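Local coordinates for protein arylmalonate decarboxylase (Bordetella bronchiseptica, PDB 2VLB) that catalyses the decarboxylation of 2-aryl-2-methylmalonates, taking up a proton to give 2-arylpropionates and carbon dioxide, at residues V122-A127 with G185-C190; S80-A85 with E134-F139. All blocks are in the same frame, centred on the assembly; numbering follows the deposited sequence.

Interaction 1: V122-A127 with G185-C190; sequences VALATA and GILLSC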
ATOM      1  N   VAL A 122      -4.968 -15.754   0.787  1.00 39.67           N
ATOM      2  CA  VAL A 122      -3.928 -14.850   1.331  1.00 41.29           C
ATOM      3  C   VAL A 122      -3.728 -14.970   2.849  1.00 41.54           C
ATOM      4  O   VAL A 122      -4.694 -14.856   3.609  1.00 43.51           O
ATOM      5  CB  VAL A 122      -4.284 -13.337   1.138  1.00 43.43           C
ATOM      6  CG1 VAL A 122      -3.013 -12.481   1.159  1.00 44.78           C
ATOM      7  CG2 VAL A 122      -5.068 -13.083  -0.091  1.00 43.40           C
ATOM      8  N   ALA A 123      -2.482 -15.153   3.293  1.00 40.93           N
ATOM      9  CA  ALA A 123      -2.122 -14.941   4.706  1.00 38.82           C
ATOM     10  C   ALA A 123      -1.690 -13.488   4.897  1.00 40.35           C
ATOM     11  O   ALA A 123      -0.903 -12.960   4.099  1.00 41.75           O
ATOM     12  CB  ALA A 123      -1.003 -15.895   5.140  1.00 38.24           C
ATOM     13  N   LEU A 124      -2.226 -12.840   5.929  1.00 39.81           N
ATOM     14  CA  LEU A 124      -1.925 -11.440   6.221  1.00 39.41           C
ATOM     15  C   LEU A 124      -0.952 -11.335   7.393  1.00 40.18           C
ATOM     16  O   LEU A 124      -1.066 -12.072   8.387  1.00 41.48           O
ATOM     17  CB  LEU A 124      -3.196 -10.652   6.543  1.00 39.33           C
ATOM     18  CG  LEU A 124      -4.212 -10.465   5.403  1.00 40.77           C
ATOM     19  CD1 LEU A 124      -5.077 -11.721   5.195  1.00 39.19           C
ATOM     20  CD2 LEU A 124      -5.069  -9.219   5.671  1.00 42.66           C
ATOM     21  N   ALA A 125       0.001 -10.418   7.258  1.00 40.07           N
ATOM     22  CA  ALA A 125       1.012 -10.160   8.275  1.00 36.45           C
ATOM     23  C   ALA A 125       1.156  -8.650   8.436  1.00 38.26           C
ATOM     24  O   ALA A 125       1.036  -7.889   7.462  1.00 38.34           O
ATOM     25  CB  ALA A 125       2.341 -10.777   7.872  1.00 38.59           C
ATOM     26  N   THR A 126       1.364  -8.209   9.669  1.00 37.32           N
ATOM     27  CA  THR A 126       1.642  -6.794   9.923  1.00 35.74           C
ATOM     28  C   THR A 126       2.617  -6.628  11.090  1.00 40.65           C
ATOM     29  O   THR A 126       2.705  -7.499  11.963  1.00 37.99           O
ATOM     30  CB  THR A 126       0.352  -5.978  10.141  1.00 37.81           C
ATOM     31  OG1 THR A 126       0.717  -4.591  10.220  1.00 39.90           O
ATOM     32  CG2 THR A 126      -0.391  -6.393  11.450  1.00 35.65           C
ATOM     33  N   ALA A 127       3.384  -5.536  11.094  1.00 41.84           N
ATOM     34  CA  ALA A 127       4.199  -5.220  12.269  1.00 40.69           C
ATOM     35  C   ALA A 127       3.347  -4.473  13.320  1.00 39.70           C
ATOM     36  O   ALA A 127       3.759  -4.310  14.460  1.00 39.90           O
ATOM     37  CB  ALA A 127       5.424  -4.413  11.878  1.00 36.91           C
ATOM     38  N   GLY A 185      -0.295 -16.857  -1.227  1.00 41.81           N
ATOM     39  CA  GLY A 185       0.662 -15.781  -0.990  1.00 40.52           C
ATOM     40  C   GLY A 185       0.404 -15.010   0.296  1.00 40.41           C
ATOM     41  O   GLY A 185      -0.481 -15.358   1.073  1.00 41.56           O
ATOM     42  N   ILE A 186       1.167 -13.942   0.505  1.00 40.04           N
ATOM     43  CA  ILE A 186       1.178 -13.237   1.779  1.00 39.43           C
ATOM     44  C   ILE A 186       1.003 -11.748   1.503  1.00 41.22           C
ATOM     45  O   ILE A 186       1.590 -11.215   0.549  1.00 40.85           O
ATOM     46  CB  ILE A 186       2.530 -13.491   2.505  1.00 39.95           C
ATOM     47  CG1 ILE A 186       2.741 -14.987   2.756  1.00 41.22           C
ATOM     48  CG2 ILE A 186       2.678 -12.639   3.800  1.00 42.11           C
ATOM     49  CD1 ILE A 186       4.194 -15.325   3.015  1.00 44.41           C
ATOM     50  N   LEU A 187       0.186 -11.083   2.320  1.00 39.75           N
ATOM     51  CA  LEU A 187       0.080  -9.634   2.269  1.00 40.90           C
ATOM     52  C   LEU A 187       0.720  -9.070   3.536  1.00 41.31           C
ATOM     53  O   LEU A 187       0.291  -9.405   4.645  1.00 42.84           O
ATOM     54  CB  LEU A 187      -1.378  -9.186   2.161  1.00 36.99           C
ATOM     55  CG  LEU A 187      -1.621  -7.678   2.256  1.00 40.76           C
ATOM     56  CD1 LEU A 187      -0.858  -6.915   1.169  1.00 40.50           C
ATOM     57  CD2 LEU A 187      -3.122  -7.381   2.215  1.00 42.52           C
ATOM     58  N   LEU A 188       1.765  -8.258   3.355  1.00 41.13           N
ATOM     59  CA  LEU A 188       2.395  -7.549   4.460  1.00 41.40           C
ATOM     60  C   LEU A 188       1.953  -6.094   4.419  1.00 42.75           C
ATOM     61  O   LEU A 188       2.106  -5.422   3.393  1.00 43.54           O
ATOM     62  CB  LEU A 188       3.926  -7.662   4.369  1.00 41.65           C
ATOM     63  CG  LEU A 188       4.724  -6.820   5.396  1.00 41.55           C
ATOM     64  CD1 LEU A 188       4.626  -7.394   6.841  1.00 41.13           C
ATOM     65  CD2 LEU A 188       6.193  -6.681   4.959  1.00 42.56           C
ATOM     66  N   SER A 189       1.387  -5.610   5.520  1.00 41.21           N
ATOM     67  CA  SER A 189       1.021  -4.192   5.633  1.00 42.15           C
ATOM     68  C   SER A 189       1.575  -3.619   6.926  1.00 41.29           C
ATOM     69  O   SER A 189       1.965  -4.364   7.829  1.00 40.87           O
ATOM     70  CB  SER A 189      -0.501  -4.036   5.625  1.00 43.21           C
ATOM     71  OG  SER A 189      -1.065  -4.675   6.768  1.00 43.06           O
ATOM     72  N   CYS A 190       1.581  -2.292   7.019  1.00 42.05           N
ATOM     73  CA  CYS A 190       2.071  -1.574   8.193  1.00 42.13           C
ATOM     74  C   CYS A 190       3.334  -2.227   8.757  1.00 42.14           C
ATOM     75  O   CYS A 190       3.360  -2.647   9.915  1.00 42.27           O
ATOM     76  CB  CYS A 190       0.978  -1.509   9.248  1.00 43.79           C
ATOM     77  SG  CYS A 190      -0.424  -0.555   8.667  1.00 49.26           S
TER
HETATM   78  O   HOH W   1      -1.728  -7.310   6.452  1.00 31.11           O

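Interaction 2: S80-A85 with E134-F139; sequences SFYRGA and ERLAAF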
ATOM      1  N   SER A  80      -7.687   3.919   2.507  1.00 43.56           N
ATOM      2  CA  SER A  80      -7.845   2.981   1.373  1.00 41.14           C
ATOM      3  C   SER A  80      -8.633   1.711   1.723  1.00 41.70           C
ATOM      4  O   SER A  80      -9.298   1.156   0.859  1.00 40.71           O
ATOM      5  CB  SER A  80      -6.480   2.538   0.794  1.00 40.47           C
ATOM      6  OG  SER A  80      -5.716   3.648   0.379  0.75 41.36           O
ATOM      7  N   PHE A  81      -8.488   1.211   2.952  1.00 42.38           N
ATOM      8  CA  PHE A  81      -9.045  -0.096   3.322  1.00 41.10           C
ATOM      9  C   PHE A  81     -10.203  -0.092   4.332  1.00 42.56           C
ATOM     10  O   PHE A  81     -11.056  -0.989   4.288  1.00 43.00           O
ATOM     11  CB  PHE A  81      -7.947  -0.985   3.940  1.00 40.24           C
ATOM     12  CG  PHE A  81      -6.944  -1.528   2.953  1.00 39.41           C
ATOM     13  CD1 PHE A  81      -7.253  -2.636   2.150  1.00 41.47           C
ATOM     14  CD2 PHE A  81      -5.669  -0.971   2.867  1.00 41.16           C
ATOM     15  CE1 PHE A  81      -6.316  -3.160   1.257  1.00 42.65           C
ATOM     16  CE2 PHE A  81      -4.697  -1.512   1.991  1.00 42.37           C
ATOM     17  CZ  PHE A  81      -5.023  -2.608   1.188  1.00 41.48           C
ATOM     18  N   TYR A  82     -10.212   0.852   5.284  1.00 41.37           N
ATOM     19  CA  TYR A  82     -10.998   0.624   6.525  1.00 41.60           C
ATOM     20  C   TYR A  82     -12.502   0.727   6.334  1.00 41.76           C
ATOM     21  O   TYR A  82     -13.255   0.290   7.186  1.00 41.67           O
ATOM     22  CB  TYR A  82     -10.556   1.523   7.686  1.00 41.92           C
ATOM     23  CG  TYR A  82      -9.272   1.104   8.379  1.00 40.96           C
ATOM     24  CD1 TYR A  82      -8.347   0.246   7.752  1.00 39.28           C
ATOM     25  CD2 TYR A  82      -8.958   1.600   9.638  1.00 46.40           C
ATOM     26  CE1 TYR A  82      -7.162  -0.117   8.374  1.00 41.12           C
ATOM     27  CE2 TYR A  82      -7.774   1.237  10.271  1.00 48.02           C
ATOM     28  CZ  TYR A  82      -6.883   0.388   9.631  1.00 45.32           C
ATOM     29  OH  TYR A  82      -5.714   0.041  10.274  1.00 46.56           O
ATOM     30  N   ARG A  83     -12.940   1.310   5.223  1.00 40.99           N
ATOM     31  CA  ARG A  83     -14.379   1.442   4.984  1.00 41.85           C
ATOM     32  C   ARG A  83     -14.875   0.518   3.872  1.00 42.32           C
ATOM     33  O   ARG A  83     -16.031   0.594   3.460  1.00 44.76           O
ATOM     34  CB  ARG A  83     -14.732   2.898   4.673  1.00 40.77           C
ATOM     35  CG  ARG A  83     -14.509   3.802   5.899  1.00 38.79           C
ATOM     36  CD  ARG A  83     -14.878   5.250   5.550  1.00 39.59           C
ATOM     37  NE  ARG A  83     -14.864   6.076   6.747  1.00 42.06           N
ATOM     38  CZ  ARG A  83     -13.778   6.683   7.235  1.00 51.54           C
ATOM     39  NH1 ARG A  83     -12.614   6.593   6.600  1.00 51.88           N
ATOM     40  NH2 ARG A  83     -13.872   7.405   8.342  1.00 46.16           N
ATOM     41  N   GLY A  84     -14.006  -0.360   3.396  1.00 43.42           N
ATOM     42  CA  GLY A  84     -14.358  -1.296   2.311  1.00 42.43           C
ATOM     43  C   GLY A  84     -14.153  -0.753   0.902  1.00 43.50           C
ATOM     44  O   GLY A  84     -13.772   0.416   0.699  1.00 40.72           O
ATOM     45  N   ALA A  85     -14.449  -1.600  -0.079  1.00 44.56           N
ATOM     46  CA  ALA A  85     -14.107  -1.334  -1.469  1.00 43.04           C
ATOM     47  C   ALA A  85     -14.978  -0.266  -2.128  1.00 44.32           C
ATOM     48  O   ALA A  85     -14.479   0.523  -2.939  1.00 44.01           O
ATOM     49  CB  ALA A  85     -14.142  -2.637  -2.275  1.00 44.52           C
ATOM     50  N   GLU A 134      -7.370  -7.346  10.496  1.00 39.73           N
ATOM     51  CA  GLU A 134      -8.798  -7.626  10.445  1.00 40.60           C
ATOM     52  C   GLU A 134      -9.535  -6.742   9.458  1.00 40.87           C
ATOM     53  O   GLU A 134     -10.406  -7.228   8.724  1.00 37.93           O
ATOM     54  CB  GLU A 134      -9.398  -7.592  11.852  1.00 42.69           C
ATOM     55  CG  GLU A 134      -8.741  -8.706  12.711  1.00 46.36           C
ATOM     56  CD  GLU A 134      -9.563  -9.158  13.894  1.00 53.51           C
ATOM     57  OE1 GLU A 134     -10.769  -9.386  13.714  1.00 54.15           O
ATOM     58  OE2 GLU A 134      -8.988  -9.307  15.001  1.00 58.57           O
ATOM     59  N   ARG A 135      -9.178  -5.460   9.417  1.00 39.82           N
ATOM     60  CA  ARG A 135      -9.749  -4.544   8.448  1.00 40.76           C
ATOM     61  C   ARG A 135      -9.379  -4.932   7.005  1.00 40.78           C
ATOM     62  O   ARG A 135     -10.244  -4.963   6.123  1.00 41.86           O
ATOM     63  CB  ARG A 135      -9.277  -3.103   8.727  1.00 40.37           C
ATOM     64  CG  ARG A 135      -9.838  -2.464   9.993  1.00 39.77           C
ATOM     65  CD  ARG A 135     -11.348  -2.143   9.918  1.00 38.27           C
ATOM     66  NE  ARG A 135     -12.261  -3.250  10.277  1.00 39.09           N
ATOM     67  CZ  ARG A 135     -12.362  -3.847  11.478  1.00 44.93           C
ATOM     68  NH1 ARG A 135     -11.594  -3.521  12.519  1.00 39.87           N
ATOM     69  NH2 ARG A 135     -13.261  -4.804  11.648  1.00 40.71           N
ATOM     70  N   LEU A 136      -8.093  -5.197   6.765  1.00 38.61           N
ATOM     71  CA  LEU A 136      -7.619  -5.534   5.430  1.00 39.78           C
ATOM     72  C   LEU A 136      -8.189  -6.889   4.976  1.00 40.43           C
ATOM     73  O   LEU A 136      -8.545  -7.058   3.806  1.00 40.32           O
ATOM     74  CB  LEU A 136      -6.088  -5.543   5.376  1.00 37.78           C
ATOM     75  CG  LEU A 136      -5.490  -4.185   5.013  1.00 42.60           C
ATOM     76  CD1 LEU A 136      -5.943  -3.071   5.976  1.00 41.07           C
ATOM     77  CD2 LEU A 136      -3.965  -4.258   4.957  1.00 42.88           C
ATOM     78  N   ALA A 137      -8.317  -7.829   5.901  1.00 40.24           N
ATOM     79  CA  ALA A 137      -8.918  -9.138   5.574  1.00 38.55           C
ATOM     80  C   ALA A 137     -10.381  -8.993   5.154  1.00 39.72           C
ATOM     81  O   ALA A 137     -10.848  -9.685   4.230  1.00 39.99           O
ATOM     82  CB  ALA A 137      -8.826 -10.096   6.755  1.00 37.93           C
ATOM     83  N   ALA A 138     -11.114  -8.132   5.859  1.00 37.02           N
ATOM     84  CA  ALA A 138     -12.522  -7.945   5.562  1.00 38.44           C
ATOM     85  C   ALA A 138     -12.680  -7.349   4.155  1.00 39.37           C
ATOM     86  O   ALA A 138     -13.543  -7.769   3.381  1.00 39.07           O
ATOM     87  CB  ALA A 138     -13.155  -7.058   6.606  1.00 38.22           C
ATOM     88  N   PHE A 139     -11.820  -6.381   3.842  1.00 39.87           N
ATOM     89  CA  PHE A 139     -11.762  -5.735   2.528  1.00 40.52           C
ATOM     90  C   PHE A 139     -11.476  -6.746   1.404  1.00 40.58           C
ATOM     91  O   PHE A 139     -12.156  -6.737   0.365  1.00 41.24           O
ATOM     92  CB  PHE A 139     -10.646  -4.686   2.546  1.00 40.32           C
ATOM     93  CG  PHE A 139     -10.533  -3.875   1.285  1.00 42.02           C
ATOM     94  CD1 PHE A 139     -11.002  -2.578   1.258  1.00 38.60           C
ATOM     95  CD2 PHE A 139      -9.919  -4.391   0.132  1.00 42.36           C
ATOM     96  CE1 PHE A 139     -10.888  -1.783   0.084  1.00 39.31           C
ATOM     97  CE2 PHE A 139      -9.810  -3.609  -1.049  1.00 41.56           C
ATOM     98  CZ  PHE A 139     -10.295  -2.301  -1.063  1.00 43.88           C
TER
HETATM   99  O   HOH W   2     -12.324  -3.204   5.875  1.00 35.43           O
HETATM  100  O   HOH W   3     -13.849  -3.056   8.005  1.00 39.60           O

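Interaction 1: V122-A127 with G185-C190
The flat groups that meet between V122-A127 and G185-C190 are peptide units; A123 N lies in the plane of the G185 carbonyl, 3.0 Å from G185 O. The ladder climbs in parallel register: L187 N bonds to A123 O, A125 N to L187 O (2.8 Å), and S189 N to A125 O, each within about 20° of straight. CA-H groups of V122, I186, L124 and L188 approach the same carbonyl oxygens. On one face of the sheet stand V122, L124, L187, T126 and S189; on the other A123, A125, I186 and L188. V122 CG1, set anti to the backbone N (chi1 -157°), lies beside its own carbonyl carbon and meets L187 CB at 3.8 Å. On the second face L188 CD1 lies against the A125 peptide, 3.7 Å from A125 O, with A125 CB a little farther off, and L172 of helix 166-179 touches both side chains. T126 OG1 donates to S189 O at 2.7 Å from above the carbonyl plane, 51° out of it, and is also bonded to Y128 N; the two partners fix its rotation. A127 N reaches C190 O at 3.1 Å, again from above the plane and at a bent angle. Water 1 joins A125 O to S189 OG, 2.7 Å from the latter, on the face carrying L187. C190 has its SG covalently linked to a beta-mercaptoethanol, probably from the crystallisation liquor. The pair forms the inner two strands of a parallel four-stranded sheet of order 2-1-3-4, in an alpha/beta fold of the aspartate/glutamate racemase clan. C190 thus sits at the C-terminal end of the strand pair, where such folds usually place their active sites.

Interaction 2: S80-A85 with E134-F139
F139 reaches across from helix 130-142 to S80-A85. Its CB already points at the turn, and CG, anti to the backbone N (chi1 -176°), carries the ring on against F81 and G84. F139 CB stands near F81 CD1; F139 CG meets that same atom at 3.6 Å, and CD2 lies beside F81 CD1 and CE1. Along the other side of the ring, F139 CD1 approaches F81 O at 3.4 Å and CE1 approaches both S80 O and G84 C. At the tip, F139 CZ ends 4.0 Å from A85 CB. The two aromatics make a T-shaped (edge-to-face) pair, the edge of F81 aimed at the face of F139, with planes at 73°. L136 CG sits over one face of the F81 ring, a CH-pi contact 3.7 Å from its centroid, while L136 CD1 touches F81 CB. The receiving chain is a type I beta turn from F81 to G84, closed by G84 N to F81 O, which joins helix 77-81 to helix 85-99; G84 is the N-cap of the latter, and its backbone angles call for glycine. On the outer side R135 CG lies over the centre of the Y82 ring, 3.8 Å from the centroid, and the ring and guanidinium planes are nearly perpendicular. Water 2 donates to F81 O and, at 2.7 Å, to R135 O, bridging the backbones. Water 3 accepts from R135 NE and makes a weak bond to Y82 O.

How the interactions relate
Along the chain the segments alternate: 80-85, 122-127, 134-139, 185-190. Strand 121-126 of interaction 1 is followed, after a short loop, by helix 130-142 of interaction 2, and the centres lie about 13 Å apart. The two meet directly, with L136 CD2 3.4 Å from S189 OG and L124 CD2 3.5 Å from A137 N. Helix 130-142 therefore has the 121-126/185-189 strand pair on one flank and the 80-85 turn on another. That turn comes after strand 69-74 of the other four-stranded parallel sheet and helix 77-81, so interaction 1 builds one sheet internally, whereas interaction 2 joins the two halves of the fold through helix 130-142, which packs against both.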